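Local coordinates for mandelate racemase/muconate lactonizing enzyme-like protein (Rubrobacter xylanophilus DSM 9941, PDB 3CYJ) that is of unknown function but belongs to the enolase superfamily, joining an N-terminal capping domain to a TIM-type barrel that here holds a sodium ion, at residues P126-E131 with A309-L314; V132-S137 with G339-D344; D259-V264 with H290-S295. All blocks are in the same frame, centred on the assembly; numbering follows the deposited sequence.

Overall arrangement
The chain first builds the antiparallel sheet and helices of its N-terminal domain, then enters the barrel through residues 126-137. From there strands and helices alternate around the barrel, and contact 3 closes the shortest loop, bringing the end of helix 254-261 against the end of helix 283-290. Contact 1 closes a far longer one: the connection ahead of strand 132-137 meets the turn leading into strand 313-319. Contact 2, joining strand 132-137 to strand 340-341, closes the longest, some 200 residues. Contacts 1 and 2 cross along the chain, and contact 3 nests within both. Contacts 1 and 2 bring late parts of the chain to the start of strand 132-137, beside its seam with 313-319.

Contact 1. Residues P126-E131 with A309-L314; sequences PRFHAE and AVESLL
His-129 and Phe-128 dock a connecting loop onto the turn at Val-310 to Leu-313, a loop-to-turn contact beside the seam of the TIM-type barrel. Residues 126-131 lead into the first barrel strand, 132-137, while the type I beta turn leads into strand 313-319, its parallel neighbour, so the packing joins the approaches to two adjacent strands. Phe-128 provides the broad surface. Glu-311 CB stands over the middle of its ring, 3.6 Å from the centroid and 3° off the normal, a CH-pi contact over the face. The glutamate chain sets out with CG anti to its backbone nitrogen (chi1 -166°) and stays extended, which carries it across the same face; CG comes within 3.7 Å of Phe-128 CD1, and the carboxylate lies almost parallel to the ring. Its OE1 makes a salt bridge with Arg-282 of the second subunit, and the backbone N bonds to Asp-284, so both the backbone and the carboxylate of Glu-311 have partners outside the two segments. At the rim of the phenyl, in its plane, sits Ala-309 O, 3.4 Å from CD2, where the polarity of the ring's C-H groups suits an oxygen. Nearby, Ala-309 lies against the carbonyl of Pro-126, its CA 3.1 Å from Pro-126 O in a CA-H...O contact. The single hydrogen bond between the segments is made by the imidazole: His-129 NE2 donates to Val-310 O at 2.6 Å, with the acceptor in the ring plane but the donor raised above the carbonyl plane.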
loop_
_atom_site.group_PDB
_atom_site.type_symbol
_atom_site.label_atom_id
_atom_site.label_comp_id
_atom_site.label_asym_id
_atom_site.label_seq_id
_atom_site.Cartn_x
_atom_site.Cartn_y
_atom_site.Cartn_z
ATOM N N PRO A 126 -12.134 -24.931 26.839
ATOM C CA PRO A 126 -12.681 -23.637 27.234
ATOM C C PRO A 126 -14.061 -23.517 26.611
ATOM O O PRO A 126 -14.214 -23.720 25.419
ATOM C CB PRO A 126 -11.730 -22.641 26.563
ATOM C CG PRO A 126 -10.430 -23.365 26.542
ATOM C CD PRO A 126 -10.839 -24.782 26.145
ATOM N N ARG A 127 -15.086 -23.236 27.383
ATOM C CA ARG A 127 -16.397 -23.351 26.801
ATOM C C ARG A 127 -17.143 -22.016 26.821
ATOM O O ARG A 127 -17.344 -21.416 27.880
ATOM C CB ARG A 127 -17.175 -24.484 27.499
ATOM C CG ARG A 127 -18.537 -24.774 26.864
ATOM C CD ARG A 127 -19.145 -26.074 27.363
ATOM N NE ARG A 127 -20.318 -26.384 26.555
ATOM C CZ ARG A 127 -21.068 -27.478 26.721
ATOM N NH1 ARG A 127 -20.763 -28.327 27.706
ATOM N NH2 ARG A 127 -22.129 -27.703 25.933
ATOM N N PHE A 128 -17.565 -21.584 25.631
ATOM C CA PHE A 128 -18.333 -20.354 25.426
ATOM C C PHE A 128 -19.797 -20.684 25.204
ATOM O O PHE A 128 -20.645 -19.880 25.568
ATOM C CB PHE A 128 -17.855 -19.588 24.164
ATOM C CG PHE A 128 -16.540 -18.831 24.339
ATOM C CD1 PHE A 128 -16.511 -17.549 24.910
ATOM C CD2 PHE A 128 -15.364 -19.392 23.924
ATOM C CE1 PHE A 128 -15.312 -16.857 25.070
ATOM C CE2 PHE A 128 -14.128 -18.716 24.071
ATOM C CZ PHE A 128 -14.105 -17.451 24.645
ATOM N N HIS A 129 -20.107 -21.816 24.566
ATOM C CA HIS A 129 -21.467 -22.102 24.134
ATOM C C HIS A 129 -22.000 -23.406 24.706
ATOM O O HIS A 129 -21.253 -24.431 24.780
ATOM C CB HIS A 129 -21.586 -22.188 22.600
ATOM C CG HIS A 129 -20.874 -21.086 21.863
ATOM N ND1 HIS A 129 -21.241 -19.752 21.961
ATOM C CD2 HIS A 129 -19.796 -21.125 21.039
ATOM C CE1 HIS A 129 -20.429 -19.028 21.215
ATOM N NE2 HIS A 129 -19.533 -19.835 20.658
ATOM N N ALA A 130 -23.297 -23.385 25.073
ATOM C CA ALA A 130 -23.993 -24.586 25.582
ATOM C C ALA A 130 -24.417 -25.515 24.443
ATOM O O ALA A 130 -24.190 -26.702 24.486
ATOM C CB ALA A 130 -25.220 -24.167 26.393
ATOM N N GLU A 131 -25.071 -24.965 23.427
ATOM C CA GLU A 131 -25.202 -25.657 22.164
ATOM C C GLU A 131 -24.724 -24.765 21.002
ATOM O O GLU A 131 -24.387 -23.599 21.209
ATOM C CB GLU A 131 -26.636 -26.118 21.939
ATOM C CG GLU A 131 -27.665 -25.026 22.099
ATOM C CD GLU A 131 -29.047 -25.518 21.690
ATOM O OE1 GLU A 131 -29.269 -26.749 21.683
ATOM O OE2 GLU A 131 -29.907 -24.680 21.349
ATOM N N ALA A 309 -16.179 -24.274 21.880
ATOM C CA ALA A 309 -15.025 -23.567 22.439
ATOM C C ALA A 309 -14.649 -22.293 21.650
ATOM O O ALA A 309 -13.668 -21.614 21.987
ATOM C CB ALA A 309 -13.846 -24.502 22.515
ATOM N N VAL A 310 -15.394 -22.021 20.574
ATOM C CA VAL A 310 -15.056 -20.960 19.603
ATOM C C VAL A 310 -16.040 -19.804 19.774
ATOM O O VAL A 310 -17.220 -19.950 19.467
ATOM C CB VAL A 310 -15.051 -21.539 18.120
ATOM C CG1 VAL A 310 -14.787 -20.455 17.047
ATOM C CG2 VAL A 310 -14.020 -22.657 18.019
ATOM N N GLU A 311 -15.582 -18.694 20.335
ATOM C CA GLU A 311 -16.470 -17.568 20.555
ATOM C C GLU A 311 -17.079 -16.998 19.266
ATOM O O GLU A 311 -18.286 -16.683 19.177
ATOM C CB GLU A 311 -15.754 -16.450 21.311
ATOM C CG GLU A 311 -16.817 -15.473 21.814
ATOM C CD GLU A 311 -16.249 -14.245 22.484
ATOM O OE1 GLU A 311 -14.997 -14.070 22.450
ATOM O OE2 GLU A 311 -17.088 -13.454 23.001
ATOM N N SER A 312 -16.230 -16.862 18.256
ATOM C CA SER A 312 -16.646 -16.234 16.996
ATOM C C SER A 312 -17.539 -17.143 16.108
ATOM O O SER A 312 -17.903 -16.773 14.987
ATOM C CB SER A 312 -15.423 -15.674 16.239
ATOM O OG SER A 312 -14.464 -16.681 16.114
ATOM N N LEU A 313 -17.943 -18.304 16.636
ATOM C CA LEU A 313 -18.851 -19.205 15.875
ATOM C C LEU A 313 -20.179 -18.577 15.390
ATOM O O LEU A 313 -20.974 -18.063 16.188
ATOM C CB LEU A 313 -19.142 -20.482 16.673
ATOM C CG LEU A 313 -19.963 -21.517 15.901
ATOM C CD1 LEU A 313 -19.153 -22.353 14.893
ATOM C CD2 LEU A 313 -20.666 -22.397 16.877
ATOM N N LEU A 314 -20.405 -18.616 14.074
ATOM C CA LEU A 314 -21.693 -18.276 13.497
ATOM C C LEU A 314 -22.540 -19.549 13.423
ATOM O O LEU A 314 -23.706 -19.557 13.834
ATOM C CB LEU A 314 -21.509 -17.747 12.084
ATOM C CG LEU A 314 -22.710 -17.090 11.417
ATOM C CD1 LEU A 314 -23.293 -16.018 12.311
ATOM C CD2 LEU A 314 -22.298 -16.518 10.064
#

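Contact 2. Residues V132-S137 with G339-D344; sequences VPVYGS and GSLRPD
Peptide groups are the flat units that meet here, linked through their N-H and C=O groups as Val-132 pairs with Leu-341, while side chains occupy the two faces of this strand pair. Pro-133 and Ser-340 share one face; Val-132, Val-134 and Leu-341 gather on the other. The antiparallel register is a short textbook sequence. Val-132 and Leu-341 form a hydrogen-bonded pair, Val-132 N giving to Leu-341 O at 2.9 Å and Leu-341 N returning the bond to Val-132 O at 2.8 Å. Pro-133 and Ser-340 follow as a non-hydrogen-bonded pair with CA atoms 4.1 Å apart, a position where the lack of an N-H on proline costs this pairing nothing. A third bond, Val-134 N to Gly-339 O at 2.8 Å, completes the ladder. Gly-339 has a positive phi (111°), at which a side chain would press on the preceding carbonyl oxygen.

On the apolar face the valine branches divide the work. With chi1 at -48°, Val-134 sets CG1 anti to its carbonyl carbon, and this methyl meets Leu-341 CG at 3.6 Å, the two side chains crossing nearly at a right angle. Its CG2 instead lies 3.6 Å from Gly-339 O. Leu-341 also packs on Ala-304 of helix 300-306, which covers this side. On the face of Pro-133 and Ser-340, Ser-340 OG lies 3.5 Å from Pro-133 CA.

Strand 313-319 pairs in parallel along the other edge, through Pro-133 and Tyr-135, while 162-166 joins further along at Gly-136; strand 340-341 is thus an antiparallel addition to the beginning of the first strand of an enolase-superfamily TIM-type barrel.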
loop_
_atom_site.group_PDB
_atom_site.type_symbol
_atom_site.label_atom_id
_atom_site.label_comp_id
_atom_site.label_asym_id
_atom_site.label_seq_id
_atom_site.Cartn_x
_atom_site.Cartn_y
_atom_site.Cartn_z
ATOM N N VAL A 132 -24.729 -25.313 19.778
ATOM C CA VAL A 132 -24.204 -24.592 18.613
ATOM C C VAL A 132 -25.138 -24.711 17.434
ATOM O O VAL A 132 -25.639 -25.815 17.138
ATOM C CB VAL A 132 -22.792 -25.115 18.203
ATOM C CG1 VAL A 132 -21.797 -24.775 19.246
ATOM C CG2 VAL A 132 -22.789 -26.630 17.962
ATOM N N PRO A 133 -25.392 -23.588 16.747
ATOM C CA PRO A 133 -26.310 -23.612 15.626
ATOM C C PRO A 133 -25.702 -24.252 14.376
ATOM O O PRO A 133 -24.455 -24.201 14.150
ATOM C CB PRO A 133 -26.639 -22.146 15.424
ATOM C CG PRO A 133 -25.515 -21.380 16.053
ATOM C CD PRO A 133 -24.922 -22.231 17.085
ATOM N N VAL A 134 -26.551 -24.926 13.605
ATOM C CA VAL A 134 -26.104 -25.628 12.415
ATOM C C VAL A 134 -26.785 -25.112 11.162
ATOM O O VAL A 134 -27.831 -24.413 11.220
ATOM C CB VAL A 134 -26.301 -27.180 12.503
ATOM C CG1 VAL A 134 -25.796 -27.711 13.804
ATOM C CG2 VAL A 134 -27.776 -27.604 12.274
ATOM N N TYR A 135 -26.196 -25.415 10.005
ATOM C CA TYR A 135 -27.005 -25.371 8.793
ATOM C C TYR A 135 -26.959 -26.748 8.138
ATOM O O TYR A 135 -25.918 -27.427 8.183
ATOM C CB TYR A 135 -26.534 -24.268 7.834
ATOM C CG TYR A 135 -25.138 -24.422 7.274
ATOM C CD1 TYR A 135 -24.927 -25.040 6.045
ATOM C CD2 TYR A 135 -24.033 -23.876 7.945
ATOM C CE1 TYR A 135 -23.678 -25.153 5.495
ATOM C CE2 TYR A 135 -22.751 -23.984 7.413
ATOM C CZ TYR A 135 -22.594 -24.612 6.180
ATOM O OH TYR A 135 -21.352 -24.713 5.647
ATOM N N GLY A 136 -28.086 -27.154 7.552
ATOM C CA GLY A 136 -28.146 -28.368 6.773
ATOM C C GLY A 136 -27.452 -28.164 5.435
ATOM O O GLY A 136 -27.733 -27.208 4.718
ATOM N N SER A 137 -26.540 -29.067 5.074
ATOM C CA SER A 137 -25.697 -28.833 3.885
ATOM C C SER A 137 -25.690 -30.061 2.907
ATOM O O SER A 137 -25.297 -31.140 3.291
ATOM C CB SER A 137 -24.282 -28.466 4.339
ATOM O OG SER A 137 -23.410 -28.364 3.213
ATOM N N GLY A 339 -32.454 -26.750 15.003
ATOM C CA GLY A 339 -31.431 -25.887 14.430
ATOM C C GLY A 339 -30.078 -25.904 15.095
ATOM O O GLY A 339 -29.143 -25.232 14.633
ATOM N N SER A 340 -29.974 -26.631 16.208
ATOM C CA SER A 340 -28.735 -26.657 16.961
ATOM C C SER A 340 -28.295 -28.080 17.310
ATOM O O SER A 340 -29.095 -29.015 17.277
ATOM C CB SER A 340 -28.856 -25.830 18.231
ATOM O OG SER A 340 -28.797 -24.474 17.886
ATOM N N LEU A 341 -27.012 -28.220 17.635
ATOM C CA LEU A 341 -26.497 -29.419 18.252
ATOM C C LEU A 341 -26.062 -29.126 19.676
ATOM O O LEU A 341 -25.291 -28.204 19.896
ATOM C CB LEU A 341 -25.291 -29.959 17.461
ATOM C CG LEU A 341 -25.571 -30.460 16.055
ATOM C CD1 LEU A 341 -24.261 -30.994 15.387
ATOM C CD2 LEU A 341 -26.657 -31.545 16.051
ATOM N N ARG A 342 -26.530 -29.921 20.632
ATOM C CA ARG A 342 -26.108 -29.798 22.014
ATOM C C ARG A 342 -25.316 -31.010 22.451
ATOM O O ARG A 342 -25.812 -32.132 22.387
ATOM C CB ARG A 342 -27.337 -29.644 22.939
ATOM C CG ARG A 342 -27.012 -29.353 24.410
ATOM C CD ARG A 342 -28.298 -29.384 25.259
ATOM N NE ARG A 342 -29.266 -28.373 24.817
ATOM C CZ ARG A 342 -29.248 -27.081 25.196
ATOM N NH1 ARG A 342 -28.320 -26.632 26.045
ATOM N NH2 ARG A 342 -30.162 -26.236 24.730
ATOM N N PRO A 343 -24.082 -30.806 22.904
ATOM C CA PRO A 343 -23.419 -31.952 23.495
ATOM C C PRO A 343 -24.264 -32.614 24.592
ATOM O O PRO A 343 -25.018 -31.925 25.347
ATOM C CB PRO A 343 -22.141 -31.347 24.081
ATOM C CG PRO A 343 -21.818 -30.298 23.102
ATOM C CD PRO A 343 -23.163 -29.672 22.755
ATOM N N ASP A 344 -24.138 -33.941 24.684
ATOM C CA ASP A 344 -24.878 -34.704 25.694
ATOM C C ASP A 344 -24.107 -34.581 27.002
ATOM O O ASP A 344 -22.988 -35.069 27.075
ATOM C CB ASP A 344 -24.976 -36.176 25.274
ATOM C CG ASP A 344 -26.088 -36.939 26.014
ATOM O OD1 ASP A 344 -26.166 -36.822 27.282
ATOM O OD2 ASP A 344 -26.863 -37.642 25.311
#

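Contact 3. Residues D259-V264 with H290-S295; sequences DLAGCV and HQIPFS
His-290 ND1 is hydrogen-bonded to Ile-286 O, one helical turn back, and this bond limits rotation of a ring whose face is covered by the methyl of Ala-261. Late in helix 254-261, Ala-261 points its CB at the imidazole. CB stands over the ring, 3.5 Å from its centroid and 9° off the normal, a CH-pi contact in which one small methyl covers the centre of a face. The same ring also meets His-258 of its own chain and His-258 of the second subunit. Ile-292, two residues beyond His-290, adds apolar contact: its chi1 of 62° places CG1 between the backbone nitrogen and carbonyl carbon, and the extended chain beyond brings CD1 to 3.8 Å from Ala-261 CB and 4.3 Å from Val-264 CG2. The path to Ile-292 passes through Gln-291, the C-prime residue of a Schellman motif that ends helix 283-290 and turns the chain toward the barrel. The contact thus packs the ends of helices 254-261 and 283-290 together, just before the chain enters strands 266-269 and 294-296, parallel neighbours in the barrel, with Ile-292 also resting on Leu-267.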
loop_
_atom_site.group_PDB
_atom_site.type_symbol
_atom_site.label_atom_id
_atom_site.label_comp_id
_atom_site.label_asym_id
_atom_site.label_seq_id
_atom_site.Cartn_x
_atom_site.Cartn_y
_atom_site.Cartn_z
ATOM N N ASP A 259 -3.914 -14.760 6.301
ATOM C CA ASP A 259 -4.044 -14.148 4.973
ATOM C C ASP A 259 -5.504 -14.228 4.508
ATOM O O ASP A 259 -6.056 -13.245 4.048
ATOM C CB ASP A 259 -3.127 -14.813 3.954
ATOM C CG ASP A 259 -1.607 -14.503 4.200
ATOM O OD1 ASP A 259 -1.272 -13.462 4.842
ATOM O OD2 ASP A 259 -0.759 -15.329 3.744
ATOM N N LEU A 260 -6.142 -15.384 4.651
ATOM C CA LEU A 260 -7.557 -15.505 4.235
ATOM C C LEU A 260 -8.481 -14.539 4.983
ATOM O O LEU A 260 -9.338 -13.955 4.358
ATOM C CB LEU A 260 -8.065 -16.922 4.450
ATOM C CG LEU A 260 -9.331 -17.306 3.708
ATOM C CD1 LEU A 260 -9.130 -17.074 2.212
ATOM C CD2 LEU A 260 -9.677 -18.776 3.968
ATOM N N ALA A 261 -8.270 -14.361 6.308
ATOM C CA ALA A 261 -9.118 -13.497 7.130
ATOM C C ALA A 261 -9.174 -12.101 6.553
ATOM O O ALA A 261 -10.177 -11.429 6.674
ATOM C CB ALA A 261 -8.676 -13.466 8.580
ATOM N N GLY A 262 -8.125 -11.636 5.896
ATOM C CA GLY A 262 -8.203 -10.302 5.280
ATOM C C GLY A 262 -8.972 -10.236 3.968
ATOM O O GLY A 262 -9.034 -9.158 3.375
ATOM N N CYS A 263 -9.582 -11.347 3.515
ATOM C CA CYS A 263 -10.151 -11.413 2.145
ATOM C C CYS A 263 -11.584 -11.781 2.077
ATOM O O CYS A 263 -12.163 -11.685 0.994
ATOM C CB CYS A 263 -9.452 -12.498 1.299
ATOM S SG CYS A 263 -7.769 -12.156 1.059
ATOM N N VAL A 264 -12.138 -12.279 3.184
ATOM C CA VAL A 264 -13.509 -12.837 3.214
ATOM C C VAL A 264 -14.390 -12.136 4.233
ATOM O O VAL A 264 -13.873 -11.400 5.093
ATOM C CB VAL A 264 -13.539 -14.370 3.573
ATOM C CG1 VAL A 264 -12.831 -15.210 2.496
ATOM C CG2 VAL A 264 -12.924 -14.652 4.937
ATOM N N HIS A 290 -9.490 -10.116 13.606
ATOM C CA HIS A 290 -9.899 -9.544 12.348
ATOM C C HIS A 290 -11.367 -9.120 12.356
ATOM O O HIS A 290 -11.846 -8.519 11.383
ATOM C CB HIS A 290 -9.701 -10.562 11.249
ATOM C CG HIS A 290 -8.304 -10.652 10.728
ATOM N ND1 HIS A 290 -7.320 -11.400 11.347
ATOM C CD2 HIS A 290 -7.739 -10.139 9.610
ATOM C CE1 HIS A 290 -6.198 -11.318 10.650
ATOM N NE2 HIS A 290 -6.430 -10.570 9.580
ATOM N N GLN A 291 -12.078 -9.428 13.441
ATOM C CA GLN A 291 -13.510 -9.111 13.599
ATOM C C GLN A 291 -14.474 -9.743 12.573
ATOM O O GLN A 291 -15.453 -9.101 12.112
ATOM C CB GLN A 291 -13.750 -7.579 13.626
ATOM C CG GLN A 291 -12.986 -6.879 14.689
ATOM C CD GLN A 291 -13.611 -7.133 16.000
ATOM O OE1 GLN A 291 -14.744 -6.673 16.269
ATOM N NE2 GLN A 291 -12.921 -7.916 16.829
ATOM N N ILE A 292 -14.262 -11.014 12.264
ATOM C CA ILE A 292 -15.151 -11.682 11.373
ATOM C C ILE A 292 -15.692 -12.934 12.065
ATOM O O ILE A 292 -14.992 -13.549 12.870
ATOM C CB ILE A 292 -14.419 -12.026 10.019
ATOM C CG1 ILE A 292 -13.222 -12.977 10.243
ATOM C CG2 ILE A 292 -14.040 -10.735 9.284
ATOM C CD1 ILE A 292 -12.449 -13.322 9.016
ATOM N N PRO A 293 -16.915 -13.340 11.723
ATOM C CA PRO A 293 -17.464 -14.629 12.180
ATOM C C PRO A 293 -16.720 -15.854 11.610
ATOM O O PRO A 293 -16.018 -15.768 10.614
ATOM C CB PRO A 293 -18.920 -14.643 11.610
ATOM C CG PRO A 293 -19.129 -13.290 10.883
ATOM C CD PRO A 293 -17.751 -12.680 10.684
ATOM N N PHE A 294 -16.867 -16.983 12.291
ATOM C CA PHE A 294 -16.271 -18.239 11.893
ATOM C C PHE A 294 -17.388 -19.257 11.519
ATOM O O PHE A 294 -18.489 -19.204 12.064
ATOM C CB PHE A 294 -15.382 -18.769 13.030
ATOM C CG PHE A 294 -14.904 -20.174 12.828
ATOM C CD1 PHE A 294 -13.847 -20.458 11.958
ATOM C CD2 PHE A 294 -15.542 -21.252 13.491
ATOM C CE1 PHE A 294 -13.405 -21.828 11.767
ATOM C CE2 PHE A 294 -15.094 -22.572 13.341
ATOM C CZ PHE A 294 -14.052 -22.863 12.473
ATOM N N SER A 295 -17.102 -20.201 10.626
ATOM C CA SER A 295 -18.082 -21.246 10.365
ATOM C C SER A 295 -17.343 -22.575 10.183
ATOM O O SER A 295 -16.349 -22.651 9.409
ATOM C CB SER A 295 -18.911 -20.898 9.133
ATOM O OG SER A 295 -19.821 -21.940 8.846
#